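Local atomic coordinates of hypothetical protein PH1897 (Pyrococcus horikoshii, PDB entry 1VDW), a protein that probably hydrolyses fructose 1,6-bisphosphate to fructose 6-phosphate and phosphate with magnesium, as a homodimer of the inositol monophosphatase superfamily. Residues T5-A10 / L124-P129; V49-I54 / E68-I73; I116-V121 / L179-R184; A214-K217 / D223-I226; P23-P28 / P97-S102. All blocks are in the same frame, centred on the assembly; numbering follows the deposited sequence.

Contact 1. Residues T5-A10 / L124-P129; sequences TWRKIA and LYEGIP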
# COMPACT_ATOMS: atom_id res chain seq x y z
N THR A 5 14.25 3.46 29.04
CA THR A 5 14.48 2.02 29.03
C THR A 5 13.57 1.29 28.03
O THR A 5 13.96 0.28 27.46
CB THR A 5 14.29 1.42 30.45
OG1 THR A 5 12.97 1.70 30.93
CG2 THR A 5 15.32 2.01 31.41
N TRP A 6 12.37 1.81 27.82
CA TRP A 6 11.46 1.19 26.87
C TRP A 6 11.96 1.40 25.44
O TRP A 6 11.78 0.54 24.58
CB TRP A 6 10.04 1.76 27.02
CG TRP A 6 9.37 1.30 28.28
CD1 TRP A 6 8.99 2.08 29.34
CD2 TRP A 6 9.02 -0.05 28.62
NE1 TRP A 6 8.43 1.29 30.32
CE2 TRP A 6 8.44 -0.01 29.91
CE3 TRP A 6 9.14 -1.28 27.97
CZ2 TRP A 6 7.98 -1.17 30.56
CZ3 TRP A 6 8.69 -2.43 28.61
CH2 TRP A 6 8.11 -2.36 29.89
N ARG A 7 12.60 2.53 25.20
CA ARG A 7 13.13 2.81 23.87
C ARG A 7 14.26 1.83 23.55
O ARG A 7 14.45 1.44 22.40
CB ARG A 7 13.59 4.27 23.79
CG ARG A 7 12.47 5.26 24.10
CD ARG A 7 12.89 6.71 23.93
NE ARG A 7 13.03 7.10 22.53
CZ ARG A 7 13.33 8.32 22.12
NH1 ARG A 7 13.52 9.29 23.01
NH2 ARG A 7 13.42 8.60 20.83
N LYS A 8 15.00 1.42 24.58
CA LYS A 8 16.09 0.46 24.40
C LYS A 8 15.47 -0.88 23.98
O LYS A 8 16.00 -1.60 23.13
CB LYS A 8 16.88 0.30 25.70
CG LYS A 8 18.08 -0.65 25.65
CD LYS A 8 17.69 -2.10 25.95
CE LYS A 8 18.93 -3.00 26.00
NZ LYS A 8 18.59 -4.42 26.29
N ILE A 9 14.34 -1.21 24.59
CA ILE A 9 13.65 -2.45 24.27
C ILE A 9 13.16 -2.42 22.82
O ILE A 9 13.20 -3.44 22.13
CB ILE A 9 12.46 -2.67 25.23
CG1 ILE A 9 12.99 -2.86 26.65
CG2 ILE A 9 11.64 -3.88 24.79
CD1 ILE A 9 11.93 -3.07 27.70
N ALA A 10 12.72 -1.26 22.36
CA ALA A 10 12.24 -1.13 20.99
C ALA A 10 13.36 -1.50 20.02
O ALA A 10 13.14 -2.19 19.02
CB ALA A 10 11.78 0.30 20.73
N LEU A 124 11.34 4.02 12.38
CA LEU A 124 10.87 3.80 13.74
C LEU A 124 10.04 5.00 14.16
O LEU A 124 10.57 6.10 14.32
CB LEU A 124 12.03 3.61 14.72
CG LEU A 124 11.58 3.43 16.19
CD1 LEU A 124 10.75 2.17 16.32
CD2 LEU A 124 12.80 3.35 17.11
N TYR A 125 8.73 4.79 14.31
CA TYR A 125 7.83 5.84 14.76
C TYR A 125 7.69 5.67 16.27
O TYR A 125 7.51 4.55 16.75
CB TYR A 125 6.43 5.68 14.15
CG TYR A 125 6.35 5.78 12.65
CD1 TYR A 125 5.93 6.96 12.04
CD2 TYR A 125 6.65 4.68 11.85
CE1 TYR A 125 5.80 7.03 10.65
CE2 TYR A 125 6.53 4.75 10.47
CZ TYR A 125 6.10 5.92 9.88
OH TYR A 125 5.96 5.97 8.50
N GLU A 126 7.77 6.78 17.00
CA GLU A 126 7.64 6.73 18.44
C GLU A 126 6.67 7.79 18.92
O GLU A 126 6.61 8.90 18.38
CB GLU A 126 9.00 6.95 19.12
CG GLU A 126 10.02 5.88 18.81
CD GLU A 126 11.36 6.17 19.45
OE1 GLU A 126 11.66 5.58 20.52
OE2 GLU A 126 12.10 7.01 18.90
N GLY A 127 5.91 7.44 19.95
CA GLY A 127 4.96 8.36 20.53
C GLY A 127 5.24 8.44 22.01
O GLY A 127 5.27 7.42 22.70
N ILE A 128 5.46 9.66 22.49
CA ILE A 128 5.74 9.88 23.90
C ILE A 128 4.77 10.93 24.40
O ILE A 128 4.98 12.13 24.22
CB ILE A 128 7.18 10.38 24.11
CG1 ILE A 128 8.17 9.42 23.45
CG2 ILE A 128 7.47 10.51 25.61
CD1 ILE A 128 9.62 9.91 23.44
N PRO A 129 3.66 10.49 25.01
CA PRO A 129 2.66 11.42 25.53
C PRO A 129 3.29 12.48 26.43
O PRO A 129 4.07 12.16 27.32
CB PRO A 129 1.70 10.51 26.28
CG PRO A 129 1.75 9.24 25.47
CD PRO A 129 3.23 9.09 25.23
O HOH W 1 13.84 3.55 20.52

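Contact 2. Residues V49-I54 / E68-I73; sequences VAENII and EEIGRI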
# COMPACT_ATOMS: atom_id res chain seq x y z
N VAL A 49 6.54 -16.85 14.51
CA VAL A 49 7.90 -16.43 14.79
C VAL A 49 7.88 -15.02 15.36
O VAL A 49 8.57 -14.72 16.34
CB VAL A 49 8.78 -16.46 13.53
CG1 VAL A 49 10.16 -15.90 13.84
CG2 VAL A 49 8.90 -17.89 13.01
N ALA A 50 7.07 -14.15 14.77
CA ALA A 50 6.97 -12.77 15.24
C ALA A 50 6.45 -12.76 16.67
O ALA A 50 6.92 -11.99 17.51
CB ALA A 50 6.04 -11.97 14.33
N GLU A 51 5.47 -13.62 16.95
CA GLU A 51 4.90 -13.70 18.28
C GLU A 51 5.92 -14.20 19.30
O GLU A 51 6.04 -13.65 20.39
CB GLU A 51 3.69 -14.63 18.27
CG GLU A 51 3.01 -14.77 19.62
CD GLU A 51 1.85 -15.75 19.60
OE1 GLU A 51 2.08 -16.94 19.31
OE2 GLU A 51 0.71 -15.32 19.86
N ASN A 52 6.66 -15.24 18.93
CA ASN A 52 7.66 -15.82 19.83
C ASN A 52 8.70 -14.82 20.31
O ASN A 52 8.97 -14.73 21.51
CB ASN A 52 8.40 -16.98 19.16
CG ASN A 52 7.55 -18.23 19.05
OD1 ASN A 52 6.55 -18.38 19.75
ND2 ASN A 52 7.95 -19.15 18.18
N ILE A 53 9.28 -14.07 19.38
CA ILE A 53 10.32 -13.12 19.73
C ILE A 53 9.86 -11.92 20.55
O ILE A 53 10.55 -11.50 21.48
CB ILE A 53 11.05 -12.60 18.47
CG1 ILE A 53 10.05 -11.93 17.52
CG2 ILE A 53 11.75 -13.75 17.77
CD1 ILE A 53 10.69 -11.37 16.26
N ILE A 54 8.69 -11.37 20.24
CA ILE A 54 8.21 -10.20 20.95
C ILE A 54 7.45 -10.49 22.25
O ILE A 54 7.67 -9.82 23.26
CB ILE A 54 7.33 -9.33 20.03
CG1 ILE A 54 7.09 -7.96 20.68
CG2 ILE A 54 6.01 -10.03 19.75
CD1 ILE A 54 6.47 -6.95 19.74
N GLU A 68 -3.54 -10.23 20.49
CA GLU A 68 -4.71 -10.92 19.96
C GLU A 68 -4.71 -12.44 20.09
O GLU A 68 -5.69 -13.02 20.57
CB GLU A 68 -4.92 -10.53 18.49
CG GLU A 68 -6.16 -11.15 17.87
CD GLU A 68 -6.52 -10.54 16.53
OE1 GLU A 68 -7.49 -11.01 15.90
OE2 GLU A 68 -5.83 -9.59 16.10
N GLU A 69 -3.63 -13.09 19.66
CA GLU A 69 -3.56 -14.55 19.71
C GLU A 69 -3.34 -15.16 21.09
O GLU A 69 -3.78 -16.28 21.35
CB GLU A 69 -2.47 -15.04 18.75
CG GLU A 69 -2.71 -14.64 17.30
CD GLU A 69 -4.07 -15.07 16.79
OE1 GLU A 69 -4.37 -16.28 16.81
OE2 GLU A 69 -4.85 -14.19 16.37
N ILE A 70 -2.65 -14.43 21.97
CA ILE A 70 -2.38 -14.94 23.31
C ILE A 70 -3.37 -14.41 24.34
O ILE A 70 -3.45 -14.92 25.46
CB ILE A 70 -0.94 -14.58 23.74
CG1 ILE A 70 0.06 -15.26 22.79
CG2 ILE A 70 -0.68 -15.02 25.17
CD1 ILE A 70 1.51 -14.95 23.09
N GLY A 71 -4.13 -13.39 23.96
CA GLY A 71 -5.10 -12.82 24.88
C GLY A 71 -4.46 -11.84 25.84
O GLY A 71 -3.83 -10.87 25.42
N ARG A 72 -4.61 -12.09 27.13
CA ARG A 72 -4.04 -11.21 28.14
C ARG A 72 -3.26 -11.98 29.20
O ARG A 72 -3.82 -12.83 29.90
CB ARG A 72 -5.14 -10.39 28.81
CG ARG A 72 -4.64 -9.46 29.90
CD ARG A 72 -5.78 -8.63 30.49
NE ARG A 72 -5.33 -7.78 31.58
CZ ARG A 72 -6.12 -6.95 32.26
NH1 ARG A 72 -7.41 -6.87 31.95
NH2 ARG A 72 -5.63 -6.22 33.25
N ILE A 73 -1.97 -11.69 29.31
CA ILE A 73 -1.11 -12.33 30.29
C ILE A 73 -1.02 -11.41 31.50
O ILE A 73 -0.37 -10.37 31.45
CB ILE A 73 0.31 -12.57 29.74
CG1 ILE A 73 0.24 -13.44 28.48
CG2 ILE A 73 1.17 -13.25 30.80
CD1 ILE A 73 1.59 -13.68 27.83
O HOH W 2 -0.26 -12.56 19.44

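Contact 3. Residues I116-V121 / L179-R184; sequences IYEPIV and LAYLAR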
# COMPACT_ATOMS: atom_id res chain seq x y z
N ILE A 116 6.05 2.07 16.49
CA ILE A 116 5.64 1.30 15.34
C ILE A 116 6.89 1.22 14.48
O ILE A 116 7.49 2.25 14.14
CB ILE A 116 4.50 1.98 14.55
CG1 ILE A 116 3.20 1.91 15.35
CG2 ILE A 116 4.32 1.31 13.17
CD1 ILE A 116 2.07 2.75 14.78
N TYR A 117 7.28 -0.00 14.13
CA TYR A 117 8.46 -0.26 13.31
C TYR A 117 8.01 -0.65 11.90
O TYR A 117 7.32 -1.66 11.73
CB TYR A 117 9.31 -1.37 13.93
CG TYR A 117 10.50 -1.81 13.10
CD1 TYR A 117 11.33 -0.87 12.50
CD2 TYR A 117 10.81 -3.16 12.94
CE1 TYR A 117 12.44 -1.26 11.74
CE2 TYR A 117 11.91 -3.56 12.18
CZ TYR A 117 12.72 -2.61 11.59
OH TYR A 117 13.81 -2.99 10.84
N GLU A 118 8.39 0.14 10.91
CA GLU A 118 8.03 -0.11 9.51
C GLU A 118 9.36 -0.54 8.89
O GLU A 118 10.11 0.27 8.34
CB GLU A 118 7.50 1.19 8.89
CG GLU A 118 7.12 1.05 7.43
CD GLU A 118 6.57 2.32 6.79
OE1 GLU A 118 6.71 3.42 7.37
OE2 GLU A 118 6.01 2.20 5.68
N PRO A 119 9.66 -1.84 8.93
CA PRO A 119 10.92 -2.39 8.41
C PRO A 119 11.35 -2.17 6.98
O PRO A 119 12.53 -1.94 6.74
CB PRO A 119 10.81 -3.88 8.75
CG PRO A 119 9.37 -4.13 8.65
CD PRO A 119 8.77 -2.94 9.35
N ILE A 120 10.42 -2.23 6.04
CA ILE A 120 10.75 -2.05 4.63
C ILE A 120 11.54 -0.78 4.35
O ILE A 120 12.42 -0.76 3.49
CB ILE A 120 9.47 -2.02 3.75
CG1 ILE A 120 8.86 -3.43 3.67
CG2 ILE A 120 9.80 -1.49 2.36
CD1 ILE A 120 9.75 -4.45 2.98
N VAL A 121 11.24 0.27 5.10
CA VAL A 121 11.90 1.55 4.91
C VAL A 121 12.70 1.98 6.14
O VAL A 121 13.04 3.14 6.30
CB VAL A 121 10.89 2.66 4.53
CG1 VAL A 121 10.49 2.50 3.06
CG2 VAL A 121 9.66 2.59 5.42
N LEU A 179 -2.13 4.62 10.50
CA LEU A 179 -2.19 5.59 11.58
C LEU A 179 -0.86 6.34 11.70
O LEU A 179 -0.84 7.54 11.98
CB LEU A 179 -2.54 4.89 12.90
CG LEU A 179 -4.01 4.46 12.98
CD1 LEU A 179 -4.20 3.49 14.14
CD2 LEU A 179 -4.90 5.69 13.16
N ALA A 180 0.26 5.65 11.49
CA ALA A 180 1.57 6.29 11.54
C ALA A 180 1.68 7.30 10.40
O ALA A 180 2.27 8.37 10.56
CB ALA A 180 2.67 5.24 11.42
N TYR A 181 1.12 6.96 9.24
CA TYR A 181 1.15 7.86 8.10
C TYR A 181 0.35 9.11 8.41
O TYR A 181 0.75 10.22 8.05
CB TYR A 181 0.59 7.17 6.85
CG TYR A 181 1.48 6.09 6.25
CD1 TYR A 181 2.76 5.83 6.76
CD2 TYR A 181 1.03 5.33 5.18
CE1 TYR A 181 3.56 4.81 6.21
CE2 TYR A 181 1.81 4.32 4.63
CZ TYR A 181 3.07 4.07 5.15
OH TYR A 181 3.82 3.06 4.59
N LEU A 182 -0.79 8.94 9.08
CA LEU A 182 -1.60 10.08 9.48
C LEU A 182 -0.77 10.95 10.43
O LEU A 182 -0.74 12.18 10.31
CB LEU A 182 -2.85 9.59 10.21
CG LEU A 182 -3.68 10.64 10.95
CD1 LEU A 182 -4.27 11.65 9.97
CD2 LEU A 182 -4.78 9.94 11.73
N ALA A 183 -0.07 10.30 11.35
CA ALA A 183 0.74 11.00 12.34
C ALA A 183 1.84 11.87 11.76
O ALA A 183 2.18 12.90 12.34
CB ALA A 183 1.34 9.99 13.31
N ARG A 184 2.41 11.48 10.62
CA ARG A 184 3.48 12.28 10.05
C ARG A 184 3.05 13.14 8.86
O ARG A 184 3.88 13.80 8.23
CB ARG A 184 4.68 11.41 9.66
CG ARG A 184 4.44 10.43 8.53
CD ARG A 184 5.73 9.71 8.16
NE ARG A 184 5.52 8.70 7.13
CZ ARG A 184 5.35 8.96 5.84
NH1 ARG A 184 5.38 10.21 5.40
NH2 ARG A 184 5.10 7.97 4.99

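Contact 4. Residues A214-K217 / D223-I226; sequences AIVK and DVEI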
# COMPACT_ATOMS: atom_id res chain seq x y z
N ALA A 214 -3.46 14.35 15.98
CA ALA A 214 -4.67 13.78 15.39
C ALA A 214 -5.79 13.63 16.41
O ALA A 214 -5.55 13.52 17.61
CB ALA A 214 -4.36 12.42 14.77
N ILE A 215 -7.02 13.62 15.90
CA ILE A 215 -8.21 13.42 16.71
C ILE A 215 -8.64 12.00 16.35
O ILE A 215 -8.76 11.67 15.17
CB ILE A 215 -9.31 14.42 16.32
CG1 ILE A 215 -8.80 15.85 16.51
CG2 ILE A 215 -10.56 14.19 17.17
CD1 ILE A 215 -9.69 16.91 15.91
N VAL A 216 -8.86 11.16 17.36
CA VAL A 216 -9.26 9.78 17.10
C VAL A 216 -10.54 9.45 17.85
O VAL A 216 -10.56 9.35 19.08
CB VAL A 216 -8.15 8.79 17.54
CG1 VAL A 216 -8.51 7.37 17.13
CG2 VAL A 216 -6.80 9.20 16.93
N LYS A 217 -11.62 9.27 17.10
CA LYS A 217 -12.91 8.98 17.70
C LYS A 217 -13.57 7.71 17.18
O LYS A 217 -13.11 7.12 16.19
CB LYS A 217 -13.84 10.18 17.50
CG LYS A 217 -13.37 11.42 18.24
CD LYS A 217 -14.21 12.65 17.92
CE LYS A 217 -13.77 13.83 18.77
NZ LYS A 217 -14.54 15.07 18.46
N ASP A 223 -13.91 10.13 21.92
CA ASP A 223 -12.51 9.74 21.84
C ASP A 223 -12.36 8.25 22.08
O ASP A 223 -12.97 7.69 22.99
CB ASP A 223 -11.67 10.50 22.87
CG ASP A 223 -11.50 11.96 22.51
OD1 ASP A 223 -11.21 12.25 21.33
OD2 ASP A 223 -11.64 12.81 23.41
N VAL A 224 -11.56 7.60 21.24
CA VAL A 224 -11.34 6.17 21.37
C VAL A 224 -10.55 5.89 22.65
O VAL A 224 -9.59 6.59 22.96
CB VAL A 224 -10.55 5.63 20.16
CG1 VAL A 224 -10.20 4.16 20.38
CG2 VAL A 224 -11.38 5.80 18.90
N GLU A 225 -10.98 4.88 23.39
CA GLU A 225 -10.31 4.49 24.62
C GLU A 225 -9.66 3.13 24.42
O GLU A 225 -10.35 2.15 24.15
CB GLU A 225 -11.29 4.42 25.79
CG GLU A 225 -11.92 5.75 26.16
CD GLU A 225 -12.78 5.65 27.41
OE1 GLU A 225 -13.73 4.84 27.42
OE2 GLU A 225 -12.51 6.39 28.38
N ILE A 226 -8.35 3.07 24.56
CA ILE A 226 -7.64 1.81 24.39
C ILE A 226 -7.84 0.96 25.64
O ILE A 226 -7.43 1.34 26.74
CB ILE A 226 -6.13 2.03 24.17
CG1 ILE A 226 -5.90 2.86 22.90
CG2 ILE A 226 -5.42 0.69 24.07
CD1 ILE A 226 -6.49 2.24 21.65
O HOH W 3 -8.64 11.89 20.17

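Contact 5. Residues P23-P28 / P97-S102; sequences PLFGNP and PFFAVS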
# COMPACT_ATOMS: atom_id res chain seq x y z
N PRO A 23 14.24 -12.23 7.05
CA PRO A 23 14.77 -13.21 6.10
C PRO A 23 13.64 -14.04 5.49
O PRO A 23 13.83 -14.72 4.48
CB PRO A 23 15.70 -14.05 6.96
CG PRO A 23 16.19 -13.07 7.98
CD PRO A 23 14.91 -12.34 8.35
N LEU A 24 12.47 -13.98 6.12
CA LEU A 24 11.31 -14.73 5.65
C LEU A 24 10.54 -13.99 4.56
O LEU A 24 9.69 -14.58 3.89
CB LEU A 24 10.38 -15.04 6.82
CG LEU A 24 10.92 -15.97 7.92
CD1 LEU A 24 9.89 -16.13 9.02
CD2 LEU A 24 11.27 -17.32 7.31
N PHE A 25 10.82 -12.70 4.38
CA PHE A 25 10.14 -11.92 3.35
C PHE A 25 10.62 -12.41 1.99
O PHE A 25 11.81 -12.31 1.67
CB PHE A 25 10.45 -10.42 3.53
CG PHE A 25 9.60 -9.51 2.66
CD1 PHE A 25 8.21 -9.53 2.75
CD2 PHE A 25 10.20 -8.63 1.77
CE1 PHE A 25 7.43 -8.68 1.97
CE2 PHE A 25 9.43 -7.77 0.99
CZ PHE A 25 8.04 -7.79 1.08
N GLY A 26 9.70 -12.96 1.21
CA GLY A 26 10.05 -13.49 -0.09
C GLY A 26 10.32 -14.99 -0.01
O GLY A 26 10.55 -15.64 -1.03
N ASN A 27 10.30 -15.53 1.21
CA ASN A 27 10.54 -16.95 1.44
C ASN A 27 9.21 -17.69 1.61
O ASN A 27 8.44 -17.39 2.52
CB ASN A 27 11.38 -17.15 2.70
CG ASN A 27 11.81 -18.59 2.90
OD1 ASN A 27 11.06 -19.52 2.61
ND2 ASN A 27 13.01 -18.78 3.43
N PRO A 28 8.94 -18.68 0.75
CA PRO A 28 7.70 -19.46 0.81
C PRO A 28 7.38 -20.07 2.18
O PRO A 28 6.22 -20.22 2.54
CB PRO A 28 7.92 -20.53 -0.26
CG PRO A 28 8.73 -19.80 -1.28
CD PRO A 28 9.75 -19.08 -0.42
N PRO A 97 4.86 -4.70 0.46
CA PRO A 97 5.63 -3.91 1.42
C PRO A 97 4.91 -3.00 2.40
O PRO A 97 5.27 -1.84 2.56
CB PRO A 97 6.60 -3.15 0.53
CG PRO A 97 5.75 -2.83 -0.65
CD PRO A 97 5.00 -4.13 -0.90
N PHE A 98 3.90 -3.55 3.07
CA PHE A 98 3.14 -2.82 4.08
C PHE A 98 2.92 -3.74 5.27
O PHE A 98 1.96 -4.50 5.30
CB PHE A 98 1.79 -2.36 3.54
CG PHE A 98 1.88 -1.22 2.57
CD1 PHE A 98 2.40 0.01 2.96
CD2 PHE A 98 1.47 -1.39 1.26
CE1 PHE A 98 2.52 1.05 2.04
CE2 PHE A 98 1.59 -0.36 0.33
CZ PHE A 98 2.11 0.86 0.73
N PHE A 99 3.82 -3.68 6.24
CA PHE A 99 3.70 -4.47 7.47
C PHE A 99 4.52 -3.78 8.55
O PHE A 99 5.40 -2.97 8.24
CB PHE A 99 4.13 -5.93 7.25
CG PHE A 99 5.47 -6.09 6.61
CD1 PHE A 99 6.63 -6.09 7.38
CD2 PHE A 99 5.58 -6.29 5.24
CE1 PHE A 99 7.88 -6.27 6.78
CE2 PHE A 99 6.82 -6.47 4.64
CZ PHE A 99 7.97 -6.47 5.41
N ALA A 100 4.22 -4.08 9.81
CA ALA A 100 4.90 -3.41 10.90
C ALA A 100 4.76 -4.13 12.22
O ALA A 100 3.99 -5.08 12.34
CB ALA A 100 4.33 -2.00 11.05
N VAL A 101 5.53 -3.65 13.20
CA VAL A 101 5.46 -4.13 14.57
C VAL A 101 4.83 -2.96 15.32
O VAL A 101 5.25 -1.81 15.14
CB VAL A 101 6.85 -4.40 15.15
CG1 VAL A 101 6.73 -4.79 16.62
CG2 VAL A 101 7.53 -5.51 14.37
N SER A 102 3.84 -3.25 16.16
CA SER A 102 3.13 -2.21 16.91
C SER A 102 3.15 -2.51 18.41
O SER A 102 2.68 -3.57 18.83
CB SER A 102 1.69 -2.12 16.41
OG SER A 102 0.91 -1.21 17.16

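Contact 1. Residues T5-A10 / L124-P129
Arg-7 of helix 3-20 reaches Glu-126 of strand 123-128 and holds its carboxylate with two nitrogens, side-on. The arginine can be followed outward. Arg-7 CB lies 4.0 Å from Glu-126 OE1. Arg-7 CG runs past Glu-126 OE1 at 3.7 Å, and CD stays about as near, so the aliphatic part lies close to the acid before the charge begins. The chain then bends at chi3 (74°), which turns the guanidinium back to the carboxylate. Arg-7 NE donates to Glu-126 OE1 at 2.9 Å. Arg-7 NH2 donates to Glu-126 OE2 at 2.8 Å, with 149° at the hydrogen. Both oxygens are met on their syn side, but the two flat groups are 56° apart, so the salt bridge is twisted. Arg-7 NH1 points on to Ile-128 CD1, which lies 4.0 Å away over the rim of one guanidinium face. A water donates to both Arg-7 O and Glu-126 OE1. Glu-126 OE1 also bonds to Tyr-113 OH, and so has three partners. A leucine in place of Arg-7 would probably leave the buried charge of Glu-126 without its mate, although Tyr-113 would still bond to OE1. Helix 3-20 thus lies against the mixed sheet, with Arg-7 and Ala-10 packing on Tyr-113 of the neighbouring strand 110-118, while Trp-6 and Ile-9 turn to Phe-58 of helix 45-60.

Contact 2. Residues V49-I54 / E68-I73
Glu-51 of helix 45-60 extends its side chain to Ile-70, in the turn that leads into strand 71-73. CG stands anti to the backbone N (chi1 -179°), and the next torsion is also extended. This carries the carboxylate well clear of the helix. The two side chains meet at a slant. The acid comes with OE2 against the CG1-CD1 arm of the isoleucine: Glu-51 OE2 is 3.0 Å from Ile-70 CG1, which is close for an oxygen and a methylene carbon, and 3.3 Å from Ile-70 CD1. The methyl CD1 of Ile-70 also lies 3.6 Å from Glu-51 CD, so it touches the acid behind its oxygen. Glu-69 meets the same oxygen through its CB, 3.4 Å from Glu-51 OE2. Its chain then bends at chi2 (-54°) and its own carboxylate leads away.

The contact joins the helix to the loop that leads into strand 71-73, an outermost strand of the large mixed sheet within the chain. Residues 68-70 are the link between strands 64-67 and 71-73. They include Glu-68, a predicted magnesium ligand of this phosphatase fold, which also forms a salt bridge with Arg-198.

No direct hydrogen bond crosses between the segments. A water bridges them instead: it donates to Glu-51 OE2 at 3.0 Å and accepts a weak bond from Glu-69 N. The other oxygen, Glu-51 OE1, forms a salt bridge with Lys-48, one turn back on the same helix. That bond probably steadies the carboxylate, and the nearby lysine is likely to favour its charged form. Ile-70 also packs on Ile-55, further along helix 45-60.

Contact 3. Residues I116-V121 / L179-R184
Tyr-181 of helix 175-184 donates a hydrogen bond from its hydroxyl to Glu-118 at the end of strand 110-118. The bond from Tyr-181 OH to Glu-118 OE2 is short, 2.6 Å. This is the tight part of the contact. The carboxylate stands at the ring's edge, where Glu-118 OE1 lies near the ring plane, 3.6 Å from Tyr-181 CE1. The two side chains cross at about a right angle, and their planes are 43° apart. The hydroxyl reaches OE2 on its syn side, though somewhat out of the carboxylate plane. Glu-118 gets there by an extended chain, CG anti to the backbone N (chi1 179°). Tyr-181 sets out beside its backbone N, which brings the ring from the flank of the helix to the strand.

The looser part lies at Ile-116. Its CD1 meets only the methyl of Ala-180 across the two segments, with Ile-116 CD1 and Ala-180 CB 4.2 Å apart. Other residues complete the packing there: Ala-176 and Leu-177 of the same helix, and Ala-204 and Ile-208 of helix 199-211. The partly exposed side is at Arg-184 and the turn after the strand. Pro-97 of the second subunit packs on both Glu-118 and Tyr-181, and Arg-184 bonds to Asn-94 O of that subunit.

The second oxygen, Glu-118 OE1, forms a salt bridge with Arg-123 and accepts a bond from Tyr-125. Both carboxylate oxygens of this buried acid are therefore engaged. Such surroundings probably favour its charged form and fix its rotation beside the dimer interface.

Contact 4. Residues A214-K217 / D223-I226
Val-216 and Val-224 meet through both backbone and side chain. Val-224 N donates to Val-216 O at 3.0 Å, nearly straight. Asp-223 CA adds a CA-H...O contact to Val-216 O at 3.4 Å. Next to these polar contacts, Val-216 CG1 packs on Val-224 CG2 at 3.7 Å. CG2 of Val-224 is turned beside its own backbone N, and this places it against the main chain of Lys-217 too, 3.4 Å from Lys-217 C.

The pairing is a single beta bridge, Lys-217 with Asp-223. It lies where the chain folds back after strand 215-217, an outermost strand of the five-stranded mixed sheet. The returning residues 223-226 are not themselves a regular strand.

A water forms the next layer: it accepts from Val-216 N and donates to Asp-223 OD1 at 2.8 Å. The aliphatic part of Lys-217 runs beside that carboxylate, with Lys-217 CG 3.9 Å from Asp-223 OD1. Its NZ goes on to a salt bridge with Glu-242 of helix 242-250. Arg-210 of helix 199-211 bonds through NH2 to both Val-216 O and Val-224 O. Val-216 rests on Ala-238, and Val-224 on Ile-236, both of strand 234-239.

Contact 5. Residues P23-P28 / P97-S102
The backbones stay well apart, with Phe-25 and Pro-97 nearest at 9.4 Å between their CA atoms, and Phe-25 sits in a type II turn from Leu-24 to Asn-27 closed by Asn-27 N to Leu-24 O at 2.9 Å. Large rings therefore span the distance. Phe-25 CE1 touches Phe-99 CE2 at 3.5 Å. The ring planes are 54° apart and the centroids 5.2 Å, a slanted pairing. Phe-99 CZ lies over one face of the Phe-25 ring, toward its rim. Phe-99 takes the crowded position, with CG between the backbone N and the carbonyl carbon (chi1 51°), and this points its ring to the turn. The far end of the other ring, Phe-25 CZ, comes to 4.5 Å from Pro-97 N. With only the methyl of an alanine in place of Phe-25, a gap is likely to open beside Phe-99 and leave that ring less firmly held. Phe-92 of helix 89-93 meets Phe-99 edge-to-face and also touches Phe-25. The cluster sits between the loop after helix 3-20, helix 89-93 and the start of strand 100-107, where Val-121 of the second subunit packs on Phe-25 and Tyr-181 of the second subunit on Pro-97.

In the fold
Contacts 1, 2, 3 and 5 all reach the large mixed sheet; contact 4 lies at the edge of the five-stranded one. Strands 100-107, 110-118 and 123-128 are neighbours, so contacts 5, 3 and 1 follow each other across the sheet, with centres 14 and 13 Å apart. Contact 2 is nested inside the loop closed by contact 5, and both lie inside that of contact 1. Contact 3 crosses contact 1 along the chain, and contact 4 comes last. Leu-182 and Ala-214 link contacts 3 and 4. Contacts 3 and 5 touch the second subunit, tying the sheet to the dimer interface; contact 2 includes a predicted magnesium ligand.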